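PDB 5M11: immunoreactive 84kD antigen PG93 from Porphyromonas gingivalis, which is an essential cell-surface component of the type IX secretion system and binds zinc and calcium ions. Local coordinates for residues Val118-Val132 against Ala142-Lys155. Residues are numbered along the deposited sequence; the frame is centred on the assembly and turned at random.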
loop_
_atom_site.group_PDB
_atom_site.type_symbol
_atom_site.label_atom_id
_atom_site.label_comp_id
_atom_site.label_asym_id
_atom_site.label_seq_id
_atom_site.Cartn_x
_atom_site.Cartn_y
_atom_site.Cartn_z
ATOM N N VAL A 118 -12.356 -28.287 -10.233
ATOM C CA VAL A 118 -13.157 -29.447 -10.652
ATOM C C VAL A 118 -13.342 -30.318 -9.427
ATOM O O VAL A 118 -12.369 -30.887 -8.941
ATOM C CB VAL A 118 -12.516 -30.234 -11.825
ATOM C CG1 VAL A 118 -13.434 -31.344 -12.297
ATOM C CG2 VAL A 118 -12.133 -29.319 -12.976
ATOM N N GLY A 119 -14.554 -30.355 -8.897
ATOM C CA GLY A 119 -14.867 -31.128 -7.696
ATOM C C GLY A 119 -14.112 -30.666 -6.464
ATOM O O GLY A 119 -14.339 -29.561 -5.961
ATOM N N ASN A 120 -13.193 -31.505 -5.979
ATOM C CA ASN A 120 -12.426 -31.167 -4.779
ATOM C C ASN A 120 -10.923 -30.988 -5.127
ATOM O O ASN A 120 -10.054 -31.040 -4.247
ATOM C CB ASN A 120 -12.679 -32.189 -3.640
ATOM C CG ASN A 120 -12.305 -33.610 -3.958
ATOM O OD1 ASN A 120 -11.597 -33.903 -4.934
ATOM N ND2 ASN A 120 -12.770 -34.534 -3.128
ATOM N N ARG A 121 -10.641 -30.705 -6.408
ATOM C CA ARG A 121 -9.288 -30.405 -6.864
ATOM C C ARG A 121 -9.290 -29.060 -7.527
ATOM O O ARG A 121 -10.274 -28.705 -8.168
ATOM C CB ARG A 121 -8.722 -31.472 -7.853
ATOM C CG ARG A 121 -8.279 -32.806 -7.253
ATOM C CD ARG A 121 -7.154 -32.732 -6.230
ATOM N NE ARG A 121 -6.755 -34.059 -5.738
ATOM C CZ ARG A 121 -7.215 -34.639 -4.628
ATOM N NH1 ARG A 121 -6.779 -35.840 -4.272
ATOM N NH2 ARG A 121 -8.119 -34.024 -3.869
ATOM N N ALA A 122 -8.186 -28.323 -7.417
ATOM C CA ALA A 122 -7.997 -27.080 -8.151
ATOM C C ALA A 122 -6.760 -27.244 -9.007
ATOM O O ALA A 122 -5.773 -27.819 -8.538
ATOM C CB ALA A 122 -7.870 -25.902 -7.221
ATOM N N TYR A 123 -6.832 -26.837 -10.280
ATOM C CA TYR A 123 -5.713 -26.916 -11.212
ATOM C C TYR A 123 -5.268 -25.537 -11.490
ATOM O O TYR A 123 -6.057 -24.725 -11.979
ATOM C CB TYR A 123 -6.094 -27.630 -12.506
ATOM C CG TYR A 123 -6.657 -29.003 -12.267
ATOM C CD1 TYR A 123 -5.828 -30.121 -12.225
ATOM C CD2 TYR A 123 -8.012 -29.184 -12.025
ATOM C CE1 TYR A 123 -6.335 -31.386 -11.937
ATOM C CE2 TYR A 123 -8.533 -30.441 -11.754
ATOM C CZ TYR A 123 -7.693 -31.543 -11.729
ATOM O OH TYR A 123 -8.229 -32.773 -11.487
ATOM N N LEU A 124 -4.017 -25.244 -11.140
ATOM C CA LEU A 124 -3.466 -23.917 -11.319
ATOM C C LEU A 124 -2.449 -23.978 -12.436
ATOM O O LEU A 124 -1.447 -24.677 -12.317
ATOM C CB LEU A 124 -2.868 -23.407 -9.990
ATOM C CG LEU A 124 -3.865 -23.345 -8.797
ATOM C CD1 LEU A 124 -3.718 -24.533 -7.883
ATOM C CD2 LEU A 124 -3.649 -22.141 -7.978
ATOM N N ALA A 125 -2.749 -23.318 -13.555
ATOM C CA ALA A 125 -1.844 -23.238 -14.694
ATOM C C ALA A 125 -1.257 -21.861 -14.706
ATOM O O ALA A 125 -2.014 -20.893 -14.772
ATOM C CB ALA A 125 -2.594 -23.511 -15.996
ATOM N N GLY A 126 0.067 -21.771 -14.602
ATOM C CA GLY A 126 0.785 -20.503 -14.609
ATOM C C GLY A 126 2.198 -20.579 -15.169
ATOM O O GLY A 126 2.530 -21.502 -15.917
ATOM N N GLY A 127 3.032 -19.602 -14.807
ATOM C CA GLY A 127 4.414 -19.529 -15.268
ATOM C C GLY A 127 5.344 -20.489 -14.550
ATOM O O GLY A 127 6.540 -20.547 -14.869
ATOM N N PHE A 128 4.794 -21.231 -13.558
ATOM C CA PHE A 128 5.460 -22.215 -12.693
ATOM C C PHE A 128 5.152 -23.636 -13.150
ATOM O O PHE A 128 5.764 -24.583 -12.630
ATOM C CB PHE A 128 5.008 -22.042 -11.209
ATOM C CG PHE A 128 3.511 -21.961 -11.021
ATOM C CD1 PHE A 128 2.741 -23.119 -10.926
ATOM C CD2 PHE A 128 2.857 -20.733 -11.044
ATOM C CE1 PHE A 128 1.343 -23.047 -10.875
ATOM C CE2 PHE A 128 1.463 -20.663 -10.970
ATOM C CZ PHE A 128 0.713 -21.818 -10.887
ATOM N N GLY A 129 4.156 -23.766 -14.040
ATOM C CA GLY A 129 3.690 -25.044 -14.558
ATOM C C GLY A 129 2.213 -25.278 -14.296
ATOM O O GLY A 129 1.410 -24.340 -14.364
ATOM N N LEU A 130 1.841 -26.546 -14.022
ATOM C CA LEU A 130 0.472 -26.935 -13.721
ATOM C C LEU A 130 0.432 -27.592 -12.358
ATOM O O LEU A 130 0.930 -28.697 -12.228
ATOM C CB LEU A 130 -0.127 -27.848 -14.807
ATOM C CG LEU A 130 -1.578 -28.316 -14.587
ATOM C CD1 LEU A 130 -2.533 -27.131 -14.451
ATOM C CD2 LEU A 130 -2.040 -29.225 -15.705
ATOM N N SER A 131 -0.148 -26.914 -11.342
ATOM C CA SER A 131 -0.209 -27.412 -9.973
ATOM C C SER A 131 -1.588 -27.972 -9.592
ATOM O O SER A 131 -2.628 -27.338 -9.849
ATOM C CB SER A 131 0.180 -26.308 -9.002
ATOM O OG SER A 131 1.590 -26.193 -9.008
ATOM N N VAL A 132 -1.594 -29.167 -8.982
ATOM C CA VAL A 132 -2.825 -29.801 -8.517
ATOM C C VAL A 132 -2.937 -29.493 -7.037
ATOM O O VAL A 132 -2.074 -29.893 -6.233
ATOM C CB VAL A 132 -2.933 -31.317 -8.802
ATOM C CG1 VAL A 132 -4.322 -31.830 -8.475
ATOM C CG2 VAL A 132 -2.616 -31.607 -10.242
ATOM N N ALA A 142 1.240 -32.632 -6.607
ATOM C CA ALA A 142 1.940 -32.699 -7.905
ATOM C C ALA A 142 1.978 -31.370 -8.600
ATOM O O ALA A 142 1.049 -30.582 -8.475
ATOM C CB ALA A 142 1.235 -33.698 -8.820
ATOM N N THR A 143 3.027 -31.154 -9.392
ATOM C CA THR A 143 3.191 -30.016 -10.288
ATOM C C THR A 143 3.726 -30.615 -11.560
ATOM O O THR A 143 4.817 -31.183 -11.554
ATOM C CB THR A 143 4.056 -28.858 -9.715
ATOM O OG1 THR A 143 3.394 -28.270 -8.591
ATOM C CG2 THR A 143 4.299 -27.748 -10.746
ATOM N N TYR A 144 2.924 -30.553 -12.619
ATOM C CA TYR A 144 3.270 -31.024 -13.957
ATOM C C TYR A 144 3.892 -29.855 -14.702
ATOM O O TYR A 144 3.631 -28.707 -14.330
ATOM C CB TYR A 144 2.039 -31.587 -14.686
ATOM C CG TYR A 144 1.131 -32.462 -13.832
ATOM C CD1 TYR A 144 1.645 -33.532 -13.088
ATOM C CD2 TYR A 144 -0.240 -32.262 -13.813
ATOM C CE1 TYR A 144 0.809 -34.375 -12.353
ATOM C CE2 TYR A 144 -1.085 -33.104 -13.089
ATOM C CZ TYR A 144 -0.559 -34.163 -12.367
ATOM O OH TYR A 144 -1.412 -34.965 -11.649
ATOM N N ALA A 145 4.771 -30.132 -15.695
ATOM C CA ALA A 145 5.513 -29.138 -16.498
ATOM C C ALA A 145 6.263 -28.109 -15.620
ATOM O O ALA A 145 6.413 -26.963 -16.044
ATOM C CB ALA A 145 4.574 -28.419 -17.447
ATOM N N LYS A 146 6.704 -28.519 -14.384
ATOM C CA LYS A 146 7.379 -27.691 -13.377
ATOM C C LYS A 146 8.350 -26.724 -14.032
ATOM O O LYS A 146 9.189 -27.160 -14.815
ATOM C CB LYS A 146 8.108 -28.581 -12.375
ATOM C CG LYS A 146 8.098 -28.045 -10.955
ATOM C CD LYS A 146 8.668 -29.052 -9.940
ATOM C CE LYS A 146 7.671 -30.085 -9.441
ATOM N NZ LYS A 146 8.261 -30.952 -8.381
ATOM N N GLY A 147 8.158 -25.426 -13.787
ATOM C CA GLY A 147 8.986 -24.351 -14.322
ATOM C C GLY A 147 8.793 -23.993 -15.781
ATOM O O GLY A 147 9.680 -23.389 -16.385
ATOM N N THR A 148 7.648 -24.318 -16.359
ATOM C CA THR A 148 7.332 -24.009 -17.750
ATOM C C THR A 148 5.986 -23.329 -17.781
ATOM O O THR A 148 5.051 -23.817 -17.147
ATOM C CB THR A 148 7.351 -25.293 -18.604
ATOM O OG1 THR A 148 8.602 -25.949 -18.408
ATOM C CG2 THR A 148 7.085 -25.046 -20.101
ATOM N N LYS A 149 5.870 -22.215 -18.525
ATOM C CA LYS A 149 4.601 -21.515 -18.632
ATOM C C LYS A 149 3.602 -22.463 -19.270
ATOM O O LYS A 149 3.911 -23.030 -20.314
ATOM C CB LYS A 149 4.744 -20.203 -19.447
ATOM C CG LYS A 149 3.481 -19.345 -19.468
ATOM C CD LYS A 149 3.635 -18.085 -20.265
ATOM C CE LYS A 149 2.318 -17.598 -20.836
ATOM N NZ LYS A 149 1.828 -18.461 -21.953
ATOM N N VAL A 150 2.476 -22.724 -18.568
ATOM C CA VAL A 150 1.320 -23.521 -18.998
ATOM C C VAL A 150 0.187 -22.506 -19.234
ATOM O O VAL A 150 -0.335 -21.921 -18.293
ATOM C CB VAL A 150 0.927 -24.652 -18.009
ATOM C CG1 VAL A 150 -0.427 -25.266 -18.378
ATOM C CG2 VAL A 150 2.003 -25.725 -17.956
ATOM N N THR A 151 -0.142 -22.271 -20.494
ATOM C CA THR A 151 -1.127 -21.314 -20.977
ATOM C C THR A 151 -2.567 -21.579 -20.433
ATOM O O THR A 151 -3.240 -20.608 -20.074
ATOM C CB THR A 151 -1.040 -21.330 -22.498
ATOM O OG1 THR A 151 0.267 -20.860 -22.844
ATOM C CG2 THR A 151 -2.104 -20.489 -23.173
ATOM N N ASP A 152 -3.042 -22.837 -20.377
ATOM C CA ASP A 152 -4.407 -23.123 -19.917
ATOM C C ASP A 152 -4.592 -24.594 -19.519
ATOM O O ASP A 152 -3.740 -25.424 -19.840
ATOM C CB ASP A 152 -5.433 -22.761 -21.019
ATOM C CG ASP A 152 -6.746 -22.195 -20.494
ATOM O OD1 ASP A 152 -7.193 -22.622 -19.403
ATOM O OD2 ASP A 152 -7.347 -21.363 -21.188
ATOM N N VAL A 153 -5.696 -24.911 -18.825
ATOM C CA VAL A 153 -5.981 -26.268 -18.408
ATOM C C VAL A 153 -7.510 -26.551 -18.533
ATOM O O VAL A 153 -8.348 -25.635 -18.433
ATOM C CB VAL A 153 -5.399 -26.604 -16.985
ATOM C CG1 VAL A 153 -6.035 -25.784 -15.856
ATOM C CG2 VAL A 153 -5.437 -28.109 -16.681
ATOM N N ALA A 154 -7.841 -27.826 -18.816
ATOM C CA ALA A 154 -9.200 -28.295 -18.944
ATOM C C ALA A 154 -9.297 -29.774 -18.499
ATOM O O ALA A 154 -8.416 -30.582 -18.775
ATOM C CB ALA A 154 -9.694 -28.119 -20.366
ATOM N N LYS A 155 -10.361 -30.106 -17.779
ATOM C CA LYS A 155 -10.570 -31.445 -17.302
ATOM C C LYS A 155 -11.659 -32.074 -18.154
ATOM O O LYS A 155 -12.675 -31.439 -18.445
ATOM C CB LYS A 155 -10.921 -31.392 -15.797
ATOM C CG LYS A 155 -11.136 -32.714 -15.096
ATOM C CD LYS A 155 -9.875 -33.512 -14.830
ATOM C CE LYS A 155 -10.178 -34.684 -13.919
ATOM N NZ LYS A 155 -11.030 -35.713 -14.578
#
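L130 and Y144 face each other across the two outer strands of a beta-propeller blade, and 150-155 opens the next blade, stacked on the first. Backbone groups satisfy one another at the blade edge. L130 N donates to Y144 O at 2.8 Å, and Y144 N returns a somewhat bent bond to L130 O. This is an antiparallel hydrogen-bonded pair. S131 and T143 form the non-hydrogen-bonded pair beside it. There the side chains bond instead: S131 OG and T143 OG1 lie 2.8 Å apart, and either may donate. Both oxygens stand anti to their own carbonyl carbons (chi1 -78° and -65°), which turns them toward each other.

The link between the blades is also tied down by its backbone. G147 N bonds to F128 O, from above the carbonyl plane rather than along a lone pair. V150 N reaches G126 O at 2.9 Å, nearly straight at 174°. V150 O is taken by the side chain of N113. T151 and D152 form a classic beta bulge opposite L164. D152 OD1 accepts from V153 N through its anti lone pair and pairs with R114; OD2 accepts from L199 N.

Between the blades the side chains meet mainly through carbon. V150 CG1 meets A125 CB at 3.7 Å. The V153 side chain crosses that of L130 at about a right angle, with CG2 3.7 Å from L130 CD2. The K155 chain, kinked at its second and fourth torsions, brings CE to 3.7 Å from Y123 OH, which is hydrogen-bonded to E174. Within the first blade, L130 CD2 sits at the edge of the Y144 ring, near its plane. Further along the same hairpin, V132 CG2 touches Y144 CE2 at 3.6 Å.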